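Local coordinates for glycoside hydrolase family protein (Novosphingobium sp. PP1Y, PDB 6Q2F) that probably hydrolyses terminal alpha-L-rhamnose residues from rhamnosylated glycosides, acting as a bacterial alpha-L-rhamnosidase, at residues A377-Y382 with E544-F549; P514-Q519 with R554-D559; R1033-T1038 with V1136-E1141. All blocks are in the same frame, centred on the assembly; numbering follows the deposited sequence.

Contact 1 of 3, residues A377-Y382 with E544-F549; sequences ALVDRY and EQSDRF
Val-379 and Ser-546 mark the nearest approach of the two backbones, with 7.4 Å between the CA of Val-379 and the CA of Ser-546, where the loop 377-382 passes a turn near the start of helix 543-575. Val-379 reaches the helix with its two methyls spread over neighbouring residues. Its CG1 lies opposite the backbone N (chi1 172°) and comes within 4.5 Å of Asp-547 OD1, a loose approach of a methyl to a carboxylate oxygen. The other branch, CG2, lies 4.3 Å from the CB of Ser-546, with the hydroxyl hardly farther off. That hydroxyl is engaged elsewhere: Ser-546 OG hydrogen-bonds to Val-540 O, just ahead of the helix. The direct contact is small, 85 Å² in all, and van der Waals in kind; the polar links between loop and helix run through neighbouring residues. Lys-385 ties the segments together, its NZ forming a salt bridge with Asp-547 OD1 and a hydrogen bond with Asp-380 O. The carboxylate of Asp-380 is divided: OD2 takes the NH2 of Arg-381, of its own loop, on the syn lone pair at 2.7 Å, nearly within the guanidinium plane, and OD1 turns to Lys-307 and Ser-319 N on strands of the sandwich. This network would offset the like charge of Asp-547, whose OD2 stands 6.6 Å from Asp-380 OD2. The loop follows strand 366-374 of an antiparallel beta sandwich, whereas the helix belongs to the connection between the fourth and fifth strands of a (beta/alpha)8 barrel. Packing of this kind is that of an interdomain seam, here joining the beta sandwich to the outside of the barrel.

Contact 2 of 3, residues P514-Q519 with R554-D559; sequences PRMLEQ and RRTLAD
With CG opposite the backbone N (chi1 -174°) and a bend at chi2 (69°), the selenomethionine Met-516 sends its SE and CE across to Thr-556 and Leu-557. Thr-556 answers with CG2, which its own first torsion places beside the carbonyl carbon and in front of the incoming methyl. The end of Met-516 packs closely here, CE lying 3.5 Å from Thr-556 CG2 and 3.6 Å from Thr-556 CB. The selenium sits 3.9 Å from Leu-557 CD2, and the two side chains meet at about a right angle. These residues join the first turn of helix 516-524 to the middle of helix 543-575, two helices of the same beta-alpha connection in the (beta/alpha)8 barrel, between strands 497-502 and 579-582. Thr-556 presents two chemical sides: the methyl packs on Met-516, while OG1 hydrogen-bonds to Asp-552 O one turn earlier and to Arg-524 NH1. Gln-519 lends its aliphatic root, CB being 4.2 Å from Thr-556 CG2, and its amide turns aside to pair through OE1 with Arg-522. Tyr-553 and Leu-560 also touch the selenomethionine from helix 543-575.

Contact 3 of 3, residues R1033-T1038 with V1136-E1141; sequences RNFRVT and VRLIEE
Phe-1035 reaches from strand 1028-1037 toward Leu-1138 of strand 1131-1140, and its ring does the touching. The course begins at CB, which points toward the opposing strand yet stays 5.2 Å from Leu-1138 CD2. A first torsion of 69° sets CG between the backbone N and the carbonyl carbon, and chi2 of -81° turns the CD2 flank to the leucine. Along that flank CD2 makes the closest approach, 3.7 Å from Leu-1138 CD2, and CE2 follows at 4.0 Å from the same methyl. At the far end, CZ has drawn away again to 5.2 Å from Leu-1138 CD2. The methyl comes in obliquely, so a single leucine branch makes the contact, at the CD2-CE2 bond of the ring. Leu-1090, on the neighbouring strand 1086-1095, packs against the phenylalanine as well, while Leu-1049 and Leu-988 touch Leu-1138. The two strands belong to different antiparallel sheets, of six and four strands, that face each other as a beta sandwich, consistent with the galactose-binding domain-like family to which strand 1028-1037 is assigned. Their backbones are paired within their own sheets, Phe-1035 with Asn-1088 and Arg-1137 with Asp-1050, for example. Between the sheets the meeting of Phe-1035 and Leu-1138 is apolar, so it depends on shape and burial from water rather than on directional bonds.

How the contacts relate
Contacts 1 and 2 share helix 543-575, using turns about ten residues apart, and their centres are 18 Å apart. Their segments alternate in the sequence, in the order 377-382, 514-519, 544-549 and 554-559, and the helix packs against the beta sandwich near its start and against helix 516-524 farther on. It leads into strand 579-582, just before the sodium ligands Glu-583 and Glu-586. Contact 3 comes later in the chain and lies on the other side of its centre, with centres 78 Å from contact 1 and 72 Å from contact 2. It belongs to a separate C-terminal sandwich, which reflects the multidomain build of the enzyme.

Contact 1 of 3, residues A377-Y382 with E544-F549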
loop_
_atom_site.group_PDB
_atom_site.type_symbol
_atom_site.label_atom_id
_atom_site.label_comp_id
_atom_site.label_asym_id
_atom_site.label_seq_id
_atom_site.Cartn_x
_atom_site.Cartn_y
_atom_site.Cartn_z
ATOM N N ALA A 377 38.051 -5.140 10.238
ATOM C CA ALA A 377 36.941 -5.190 9.303
ATOM C C ALA A 377 35.667 -5.542 10.054
ATOM O O ALA A 377 35.625 -6.540 10.779
ATOM C CB ALA A 377 37.215 -6.217 8.204
ATOM N N LEU A 378 34.638 -4.722 9.887
ATOM C CA LEU A 378 33.342 -4.977 10.492
ATOM C C LEU A 378 32.363 -5.406 9.404
ATOM O O LEU A 378 32.642 -5.298 8.204
ATOM C CB LEU A 378 32.827 -3.731 11.229
ATOM C CG LEU A 378 33.213 -3.490 12.705
ATOM C CD1 LEU A 378 34.680 -3.699 12.920
ATOM C CD2 LEU A 378 32.817 -2.085 13.172
ATOM N N VAL A 379 31.206 -5.910 9.832
ATOM C CA VAL A 379 30.152 -6.193 8.869
ATOM C C VAL A 379 29.758 -4.894 8.188
ATOM O O VAL A 379 29.315 -3.938 8.838
ATOM C CB VAL A 379 28.953 -6.859 9.540
ATOM C CG1 VAL A 379 27.797 -6.953 8.543
ATOM C CG2 VAL A 379 29.345 -8.250 10.051
ATOM N N ASP A 380 29.938 -4.845 6.873
ATOM C CA ASP A 380 29.595 -3.647 6.128
ATOM C C ASP A 380 28.093 -3.396 6.199
ATOM O O ASP A 380 27.291 -4.287 5.909
ATOM C CB ASP A 380 30.054 -3.790 4.679
ATOM C CG ASP A 380 29.707 -2.586 3.853
ATOM O OD1 ASP A 380 30.039 -1.464 4.296
ATOM O OD2 ASP A 380 29.084 -2.753 2.784
ATOM N N ARG A 381 27.724 -2.187 6.619
ATOM C CA ARG A 381 26.327 -1.770 6.747
ATOM C C ARG A 381 25.508 -2.758 7.575
ATOM O O ARG A 381 24.389 -3.141 7.209
ATOM C CB ARG A 381 25.704 -1.526 5.371
ATOM C CG ARG A 381 25.804 -0.044 4.989
ATOM C CD ARG A 381 25.762 0.155 3.521
ATOM N NE ARG A 381 26.841 -0.549 2.844
ATOM C CZ ARG A 381 26.974 -0.545 1.523
ATOM N NH1 ARG A 381 26.092 0.127 0.792
ATOM N NH2 ARG A 381 27.967 -1.200 0.936
ATOM N N TYR A 382 26.060 -3.132 8.741
ATOM C CA TYR A 382 25.406 -4.140 9.571
ATOM C C TYR A 382 24.099 -3.621 10.154
ATOM O O TYR A 382 23.148 -4.391 10.323
ATOM C CB TYR A 382 26.348 -4.621 10.685
ATOM C CG TYR A 382 26.347 -3.801 11.963
ATOM C CD1 TYR A 382 25.424 -4.053 12.978
ATOM C CD2 TYR A 382 27.266 -2.778 12.154
ATOM C CE1 TYR A 382 25.411 -3.301 14.138
ATOM C CE2 TYR A 382 27.269 -2.028 13.314
ATOM C CZ TYR A 382 26.340 -2.295 14.305
ATOM O OH TYR A 382 26.341 -1.540 15.463
ATOM N N GLU A 544 30.387 -12.878 2.978
ATOM C CA GLU A 544 29.216 -13.453 2.331
ATOM C C GLU A 544 28.405 -14.290 3.312
ATOM O O GLU A 544 27.173 -14.217 3.328
ATOM C CB GLU A 544 29.641 -14.279 1.113
ATOM C CG GLU A 544 28.475 -14.846 0.275
ATOM C CD GLU A 544 27.511 -13.781 -0.260
ATOM O OE1 GLU A 544 27.928 -12.625 -0.488
ATOM O OE2 GLU A 544 26.323 -14.109 -0.457
ATOM N N GLN A 545 29.080 -15.085 4.148
ATOM C CA GLN A 545 28.378 -15.885 5.147
ATOM C C GLN A 545 27.628 -15.008 6.144
ATOM O O GLN A 545 26.495 -15.316 6.527
ATOM C CB GLN A 545 29.366 -16.780 5.882
ATOM C CG GLN A 545 29.887 -17.955 5.097
ATOM C CD GLN A 545 31.014 -18.642 5.866
ATOM O OE1 GLN A 545 31.969 -17.994 6.289
ATOM N NE2 GLN A 545 30.878 -19.945 6.087
ATOM N N SER A 546 28.256 -13.926 6.605
ATOM C CA SER A 546 27.555 -13.038 7.527
ATOM C C SER A 546 26.414 -12.331 6.819
ATOM O O SER A 546 25.336 -12.161 7.392
ATOM C CB SER A 546 28.521 -12.031 8.152
ATOM O OG SER A 546 29.160 -12.603 9.285
ATOM N N ASP A 547 26.616 -11.957 5.551
ATOM C CA ASP A 547 25.536 -11.329 4.793
ATOM C C ASP A 547 24.380 -12.300 4.581
ATOM O O ASP A 547 23.209 -11.899 4.630
ATOM C CB ASP A 547 26.057 -10.817 3.454
ATOM C CG ASP A 547 26.867 -9.548 3.594
ATOM O OD1 ASP A 547 26.798 -8.915 4.669
ATOM O OD2 ASP A 547 27.564 -9.175 2.629
ATOM N N ARG A 548 24.684 -13.586 4.356
ATOM C CA ARG A 548 23.605 -14.557 4.206
ATOM C C ARG A 548 22.938 -14.846 5.540
ATOM O O ARG A 548 21.715 -15.006 5.600
ATOM C CB ARG A 548 24.118 -15.843 3.568
ATOM C CG ARG A 548 24.446 -15.663 2.102
ATOM C CD ARG A 548 25.081 -16.901 1.528
ATOM N NE ARG A 548 25.438 -16.659 0.138
ATOM C CZ ARG A 548 25.889 -17.587 -0.696
ATOM N NH1 ARG A 548 26.051 -18.848 -0.295
ATOM N NH2 ARG A 548 26.171 -17.242 -1.934
ATOM N N PHE A 549 23.710 -14.885 6.630
ATOM C CA PHE A 549 23.055 -15.036 7.920
ATOM C C PHE A 549 22.106 -13.880 8.180
ATOM O O PHE A 549 20.979 -14.085 8.646
ATOM C CB PHE A 549 24.049 -15.119 9.066
ATOM C CG PHE A 549 23.409 -14.812 10.388
ATOM C CD1 PHE A 549 22.496 -15.693 10.940
ATOM C CD2 PHE A 549 23.665 -13.622 11.045
ATOM C CE1 PHE A 549 21.879 -15.416 12.150
ATOM C CE2 PHE A 549 23.046 -13.337 12.251
ATOM C CZ PHE A 549 22.151 -14.235 12.801
#

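Contact 2 of 3, residues P514-Q519 with R554-D559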
loop_
_atom_site.group_PDB
_atom_site.type_symbol
_atom_site.label_atom_id
_atom_site.label_comp_id
_atom_site.label_asym_id
_atom_site.label_seq_id
_atom_site.Cartn_x
_atom_site.Cartn_y
_atom_site.Cartn_z
ATOM N N PRO A 514 11.331 -12.783 21.843
ATOM C CA PRO A 514 11.964 -13.723 22.797
ATOM C C PRO A 514 12.190 -15.139 22.257
ATOM O O PRO A 514 13.202 -15.761 22.602
ATOM C CB PRO A 514 11.000 -13.703 23.992
ATOM C CG PRO A 514 10.436 -12.298 23.959
ATOM C CD PRO A 514 10.218 -12.034 22.454
ATOM N N ARG A 515 11.308 -15.654 21.401
ATOM C CA ARG A 515 11.467 -16.989 20.834
ATOM C C ARG A 515 12.326 -16.998 19.583
ATOM O O ARG A 515 12.408 -18.036 18.923
ATOM C CB ARG A 515 10.099 -17.601 20.513
ATOM C CG ARG A 515 9.169 -17.756 21.734
ATOM C CD ARG A 515 7.834 -18.359 21.307
ATOM N NE ARG A 515 6.973 -18.678 22.448
ATOM C CZ ARG A 515 6.531 -19.896 22.740
ATOM N NH1 ARG A 515 6.862 -20.924 21.966
ATOM N NH2 ARG A 515 5.754 -20.085 23.798
HETATM N N MSE A 516 12.974 -15.885 19.252
HETATM C CA MSE A 516 13.710 -15.748 17.983
HETATM C C MSE A 516 14.669 -16.909 17.639
HETATM O O MSE A 516 14.696 -17.366 16.493
HETATM C CB MSE A 516 14.497 -14.448 17.988
HETATM C CG MSE A 516 15.161 -14.143 16.685
HETATM SE SE MSE A 516 13.836 -13.713 15.337
HETATM C CE MSE A 516 15.010 -13.685 13.817
ATOM N N LEU A 517 15.474 -17.363 18.605
ATOM C CA LEU A 517 16.431 -18.431 18.310
ATOM C C LEU A 517 15.722 -19.714 17.886
ATOM O O LEU A 517 16.116 -20.351 16.903
ATOM C CB LEU A 517 17.350 -18.684 19.513
ATOM C CG LEU A 517 18.228 -17.482 19.862
ATOM C CD1 LEU A 517 19.209 -17.820 20.988
ATOM C CD2 LEU A 517 18.979 -16.979 18.623
ATOM N N GLU A 518 14.660 -20.100 18.598
ATOM C CA GLU A 518 13.880 -21.268 18.184
ATOM C C GLU A 518 13.214 -21.032 16.836
ATOM O O GLU A 518 13.186 -21.930 15.987
ATOM C CB GLU A 518 12.798 -21.611 19.210
ATOM C CG GLU A 518 13.262 -21.914 20.623
ATOM C CD GLU A 518 12.123 -21.733 21.624
ATOM O OE1 GLU A 518 11.137 -22.502 21.562
ATOM O OE2 GLU A 518 12.200 -20.795 22.447
ATOM N N GLN A 519 12.635 -19.842 16.634
ATOM C CA GLN A 519 11.978 -19.556 15.361
ATOM C C GLN A 519 12.978 -19.624 14.225
ATOM O O GLN A 519 12.685 -20.180 13.165
ATOM C CB GLN A 519 11.301 -18.177 15.381
ATOM C CG GLN A 519 10.239 -17.976 16.460
ATOM C CD GLN A 519 8.954 -18.733 16.169
ATOM O OE1 GLN A 519 8.913 -19.602 15.305
ATOM N NE2 GLN A 519 7.898 -18.419 16.913
ATOM N N ARG A 554 16.749 -11.455 8.762
ATOM C CA ARG A 554 15.676 -10.600 8.269
ATOM C C ARG A 554 14.517 -11.435 7.766
ATOM O O ARG A 554 13.351 -11.080 7.972
ATOM C CB ARG A 554 16.194 -9.674 7.161
ATOM C CG ARG A 554 17.201 -8.622 7.660
ATOM C CD ARG A 554 17.427 -7.547 6.603
ATOM N NE ARG A 554 17.782 -8.152 5.326
ATOM C CZ ARG A 554 19.009 -8.549 5.003
ATOM N NH1 ARG A 554 20.014 -8.393 5.857
ATOM N NH2 ARG A 554 19.234 -9.094 3.822
ATOM N N ARG A 555 14.815 -12.573 7.132
ATOM C CA ARG A 555 13.740 -13.388 6.578
ATOM C C ARG A 555 12.915 -14.025 7.684
ATOM O O ARG A 555 11.691 -14.187 7.553
ATOM C CB ARG A 555 14.319 -14.449 5.647
ATOM C CG ARG A 555 13.259 -15.350 5.039
ATOM C CD ARG A 555 13.762 -16.007 3.776
ATOM N NE ARG A 555 12.769 -16.908 3.200
ATOM C CZ ARG A 555 12.859 -17.428 1.981
ATOM N NH1 ARG A 555 13.895 -17.116 1.210
ATOM N NH2 ARG A 555 11.906 -18.238 1.530
ATOM N N THR A 556 13.553 -14.381 8.786
ATOM C CA THR A 556 12.792 -14.932 9.897
ATOM C C THR A 556 11.846 -13.893 10.483
ATOM O O THR A 556 10.706 -14.213 10.842
ATOM C CB THR A 556 13.760 -15.461 10.954
ATOM O OG1 THR A 556 14.583 -16.483 10.366
ATOM C CG2 THR A 556 13.005 -16.039 12.141
ATOM N N LEU A 557 12.299 -12.647 10.589
ATOM C CA LEU A 557 11.418 -11.597 11.089
ATOM C C LEU A 557 10.223 -11.423 10.153
ATOM O O LEU A 557 9.075 -11.332 10.601
ATOM C CB LEU A 557 12.196 -10.286 11.227
ATOM C CG LEU A 557 13.382 -10.233 12.198
ATOM C CD1 LEU A 557 14.191 -8.957 12.012
ATOM C CD2 LEU A 557 12.862 -10.313 13.636
ATOM N N ALA A 558 10.485 -11.413 8.838
ATOM C CA ALA A 558 9.395 -11.300 7.869
ATOM C C ALA A 558 8.440 -12.476 7.990
ATOM O O ALA A 558 7.222 -12.290 7.956
ATOM C CB ALA A 558 9.956 -11.200 6.453
ATOM N N ASP A 559 8.974 -13.695 8.165
ATOM C CA ASP A 559 8.117 -14.867 8.342
ATOM C C ASP A 559 7.231 -14.717 9.573
ATOM O O ASP A 559 6.047 -15.072 9.554
ATOM C CB ASP A 559 8.967 -16.141 8.474
ATOM C CG ASP A 559 9.613 -16.584 7.150
ATOM O OD1 ASP A 559 9.113 -16.203 6.056
ATOM O OD2 ASP A 559 10.622 -17.320 7.221
#

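Contact 3 of 3, residues R1033-T1038 with V1136-E1141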
loop_
_atom_site.group_PDB
_atom_site.type_symbol
_atom_site.label_atom_id
_atom_site.label_comp_id
_atom_site.label_asym_id
_atom_site.label_seq_id
_atom_site.Cartn_x
_atom_site.Cartn_y
_atom_site.Cartn_z
ATOM N N ARG A 1033 -38.397 23.413 -18.013
ATOM C CA ARG A 1033 -38.690 23.773 -19.394
ATOM C C ARG A 1033 -39.661 22.741 -19.951
ATOM O O ARG A 1033 -39.756 21.618 -19.437
ATOM C CB ARG A 1033 -37.395 23.781 -20.220
ATOM C CG ARG A 1033 -37.453 24.457 -21.557
ATOM C CD ARG A 1033 -36.229 24.032 -22.363
ATOM N NE ARG A 1033 -36.055 24.787 -23.600
ATOM C CZ ARG A 1033 -36.845 24.669 -24.658
ATOM N NH1 ARG A 1033 -37.879 23.844 -24.620
ATOM N NH2 ARG A 1033 -36.609 25.379 -25.752
ATOM N N ASN A 1034 -40.376 23.133 -21.006
ATOM C CA ASN A 1034 -41.137 22.223 -21.857
ATOM C C ASN A 1034 -40.442 22.065 -23.202
ATOM O O ASN A 1034 -39.603 22.880 -23.588
ATOM C CB ASN A 1034 -42.565 22.731 -22.089
ATOM C CG ASN A 1034 -43.390 22.709 -20.831
ATOM O OD1 ASN A 1034 -43.366 21.729 -20.085
ATOM N ND2 ASN A 1034 -44.099 23.791 -20.564
ATOM N N PHE A 1035 -40.810 21.003 -23.920
ATOM C CA PHE A 1035 -40.267 20.763 -25.246
ATOM C C PHE A 1035 -41.198 19.827 -26.006
ATOM O O PHE A 1035 -41.887 18.996 -25.410
ATOM C CB PHE A 1035 -38.837 20.202 -25.174
ATOM C CG PHE A 1035 -38.730 18.799 -24.641
ATOM C CD1 PHE A 1035 -38.762 18.550 -23.282
ATOM C CD2 PHE A 1035 -38.538 17.734 -25.505
ATOM C CE1 PHE A 1035 -38.629 17.254 -22.787
ATOM C CE2 PHE A 1035 -38.393 16.430 -25.019
ATOM C CZ PHE A 1035 -38.449 16.195 -23.658
ATOM N N ARG A 1036 -41.221 19.986 -27.327
ATOM C CA ARG A 1036 -42.132 19.252 -28.194
ATOM C C ARG A 1036 -41.435 18.050 -28.819
ATOM O O ARG A 1036 -40.260 18.119 -29.194
ATOM C CB ARG A 1036 -42.719 20.152 -29.301
ATOM C CG ARG A 1036 -43.310 19.375 -30.496
ATOM C CD ARG A 1036 -44.491 20.079 -31.231
ATOM N NE ARG A 1036 -44.160 20.570 -32.565
ATOM C CZ ARG A 1036 -44.698 20.146 -33.710
ATOM N NH1 ARG A 1036 -45.618 19.193 -33.749
ATOM N NH2 ARG A 1036 -44.317 20.700 -34.840
ATOM N N VAL A 1037 -42.175 16.950 -28.927
ATOM C CA VAL A 1037 -41.702 15.714 -29.534
ATOM C C VAL A 1037 -42.696 15.337 -30.624
ATOM O O VAL A 1037 -43.909 15.319 -30.384
ATOM C CB VAL A 1037 -41.570 14.591 -28.486
ATOM C CG1 VAL A 1037 -41.283 13.256 -29.142
ATOM C CG2 VAL A 1037 -40.498 14.937 -27.468
ATOM N N THR A 1038 -42.192 15.077 -31.826
ATOM C CA THR A 1038 -43.055 14.654 -32.923
ATOM C C THR A 1038 -42.600 13.315 -33.478
ATOM O O THR A 1038 -42.309 13.205 -34.669
ATOM C CB THR A 1038 -43.048 15.671 -34.062
ATOM O OG1 THR A 1038 -41.826 15.509 -34.794
ATOM C CG2 THR A 1038 -43.114 17.085 -33.528
ATOM N N VAL A 1136 -28.114 21.809 -24.898
ATOM C CA VAL A 1136 -28.971 20.658 -24.654
ATOM C C VAL A 1136 -29.627 20.284 -25.976
ATOM O O VAL A 1136 -30.326 21.106 -26.586
ATOM C CB VAL A 1136 -30.025 20.956 -23.577
ATOM C CG1 VAL A 1136 -30.867 19.713 -23.319
ATOM C CG2 VAL A 1136 -29.360 21.448 -22.276
ATOM N N ARG A 1137 -29.417 19.043 -26.416
ATOM C CA ARG A 1137 -29.855 18.614 -27.737
ATOM C C ARG A 1137 -30.642 17.316 -27.654
ATOM O O ARG A 1137 -30.347 16.443 -26.827
ATOM C CB ARG A 1137 -28.669 18.427 -28.677
ATOM C CG ARG A 1137 -27.820 19.659 -28.838
ATOM C CD ARG A 1137 -26.747 19.393 -29.856
ATOM N NE ARG A 1137 -25.991 18.210 -29.495
ATOM C CZ ARG A 1137 -25.102 17.626 -30.284
ATOM N NH1 ARG A 1137 -24.860 18.131 -31.487
ATOM N NH2 ARG A 1137 -24.457 16.545 -29.867
ATOM N N LEU A 1138 -31.657 17.213 -28.502
ATOM C CA LEU A 1138 -32.360 15.964 -28.741
ATOM C C LEU A 1138 -31.742 15.305 -29.960
ATOM O O LEU A 1138 -31.522 15.960 -30.984
ATOM C CB LEU A 1138 -33.852 16.200 -28.980
ATOM C CG LEU A 1138 -34.792 16.282 -27.773
ATOM C CD1 LEU A 1138 -34.147 16.999 -26.629
ATOM C CD2 LEU A 1138 -36.071 16.991 -28.165
ATOM N N ILE A 1139 -31.460 14.007 -29.847
ATOM C CA ILE A 1139 -30.727 13.270 -30.868
ATOM C C ILE A 1139 -31.430 11.945 -31.141
ATOM O O ILE A 1139 -31.670 11.161 -30.215
ATOM C CB ILE A 1139 -29.271 13.026 -30.438
ATOM C CG1 ILE A 1139 -28.522 14.350 -30.251
ATOM C CG2 ILE A 1139 -28.563 12.166 -31.464
ATOM C CD1 ILE A 1139 -27.134 14.138 -29.625
ATOM N N GLU A 1140 -31.711 11.674 -32.402
ATOM C CA GLU A 1140 -32.331 10.436 -32.804
ATOM C C GLU A 1140 -31.353 9.490 -33.480
ATOM O O GLU A 1140 -30.430 9.909 -34.131
ATOM C CB GLU A 1140 -33.475 10.713 -33.769
ATOM C CG GLU A 1140 -34.747 11.173 -33.094
ATOM C CD GLU A 1140 -35.951 11.296 -34.015
ATOM O OE1 GLU A 1140 -36.345 12.449 -34.308
ATOM O OE2 GLU A 1140 -36.493 10.257 -34.430
ATOM N N GLU A 1141 -31.579 8.199 -33.322
ATOM C CA GLU A 1141 -30.764 7.173 -33.973
ATOM C C GLU A 1141 -31.324 6.808 -35.348
ATOM O O GLU A 1141 -30.881 7.322 -36.378
ATOM C CB GLU A 1141 -30.685 5.918 -33.108
ATOM C CG GLU A 1141 -31.992 5.128 -33.058
ATOM C CD GLU A 1141 -31.841 3.785 -32.344
ATOM O OE1 GLU A 1141 -30.698 3.287 -32.241
ATOM O OE2 GLU A 1141 -32.861 3.226 -31.879
#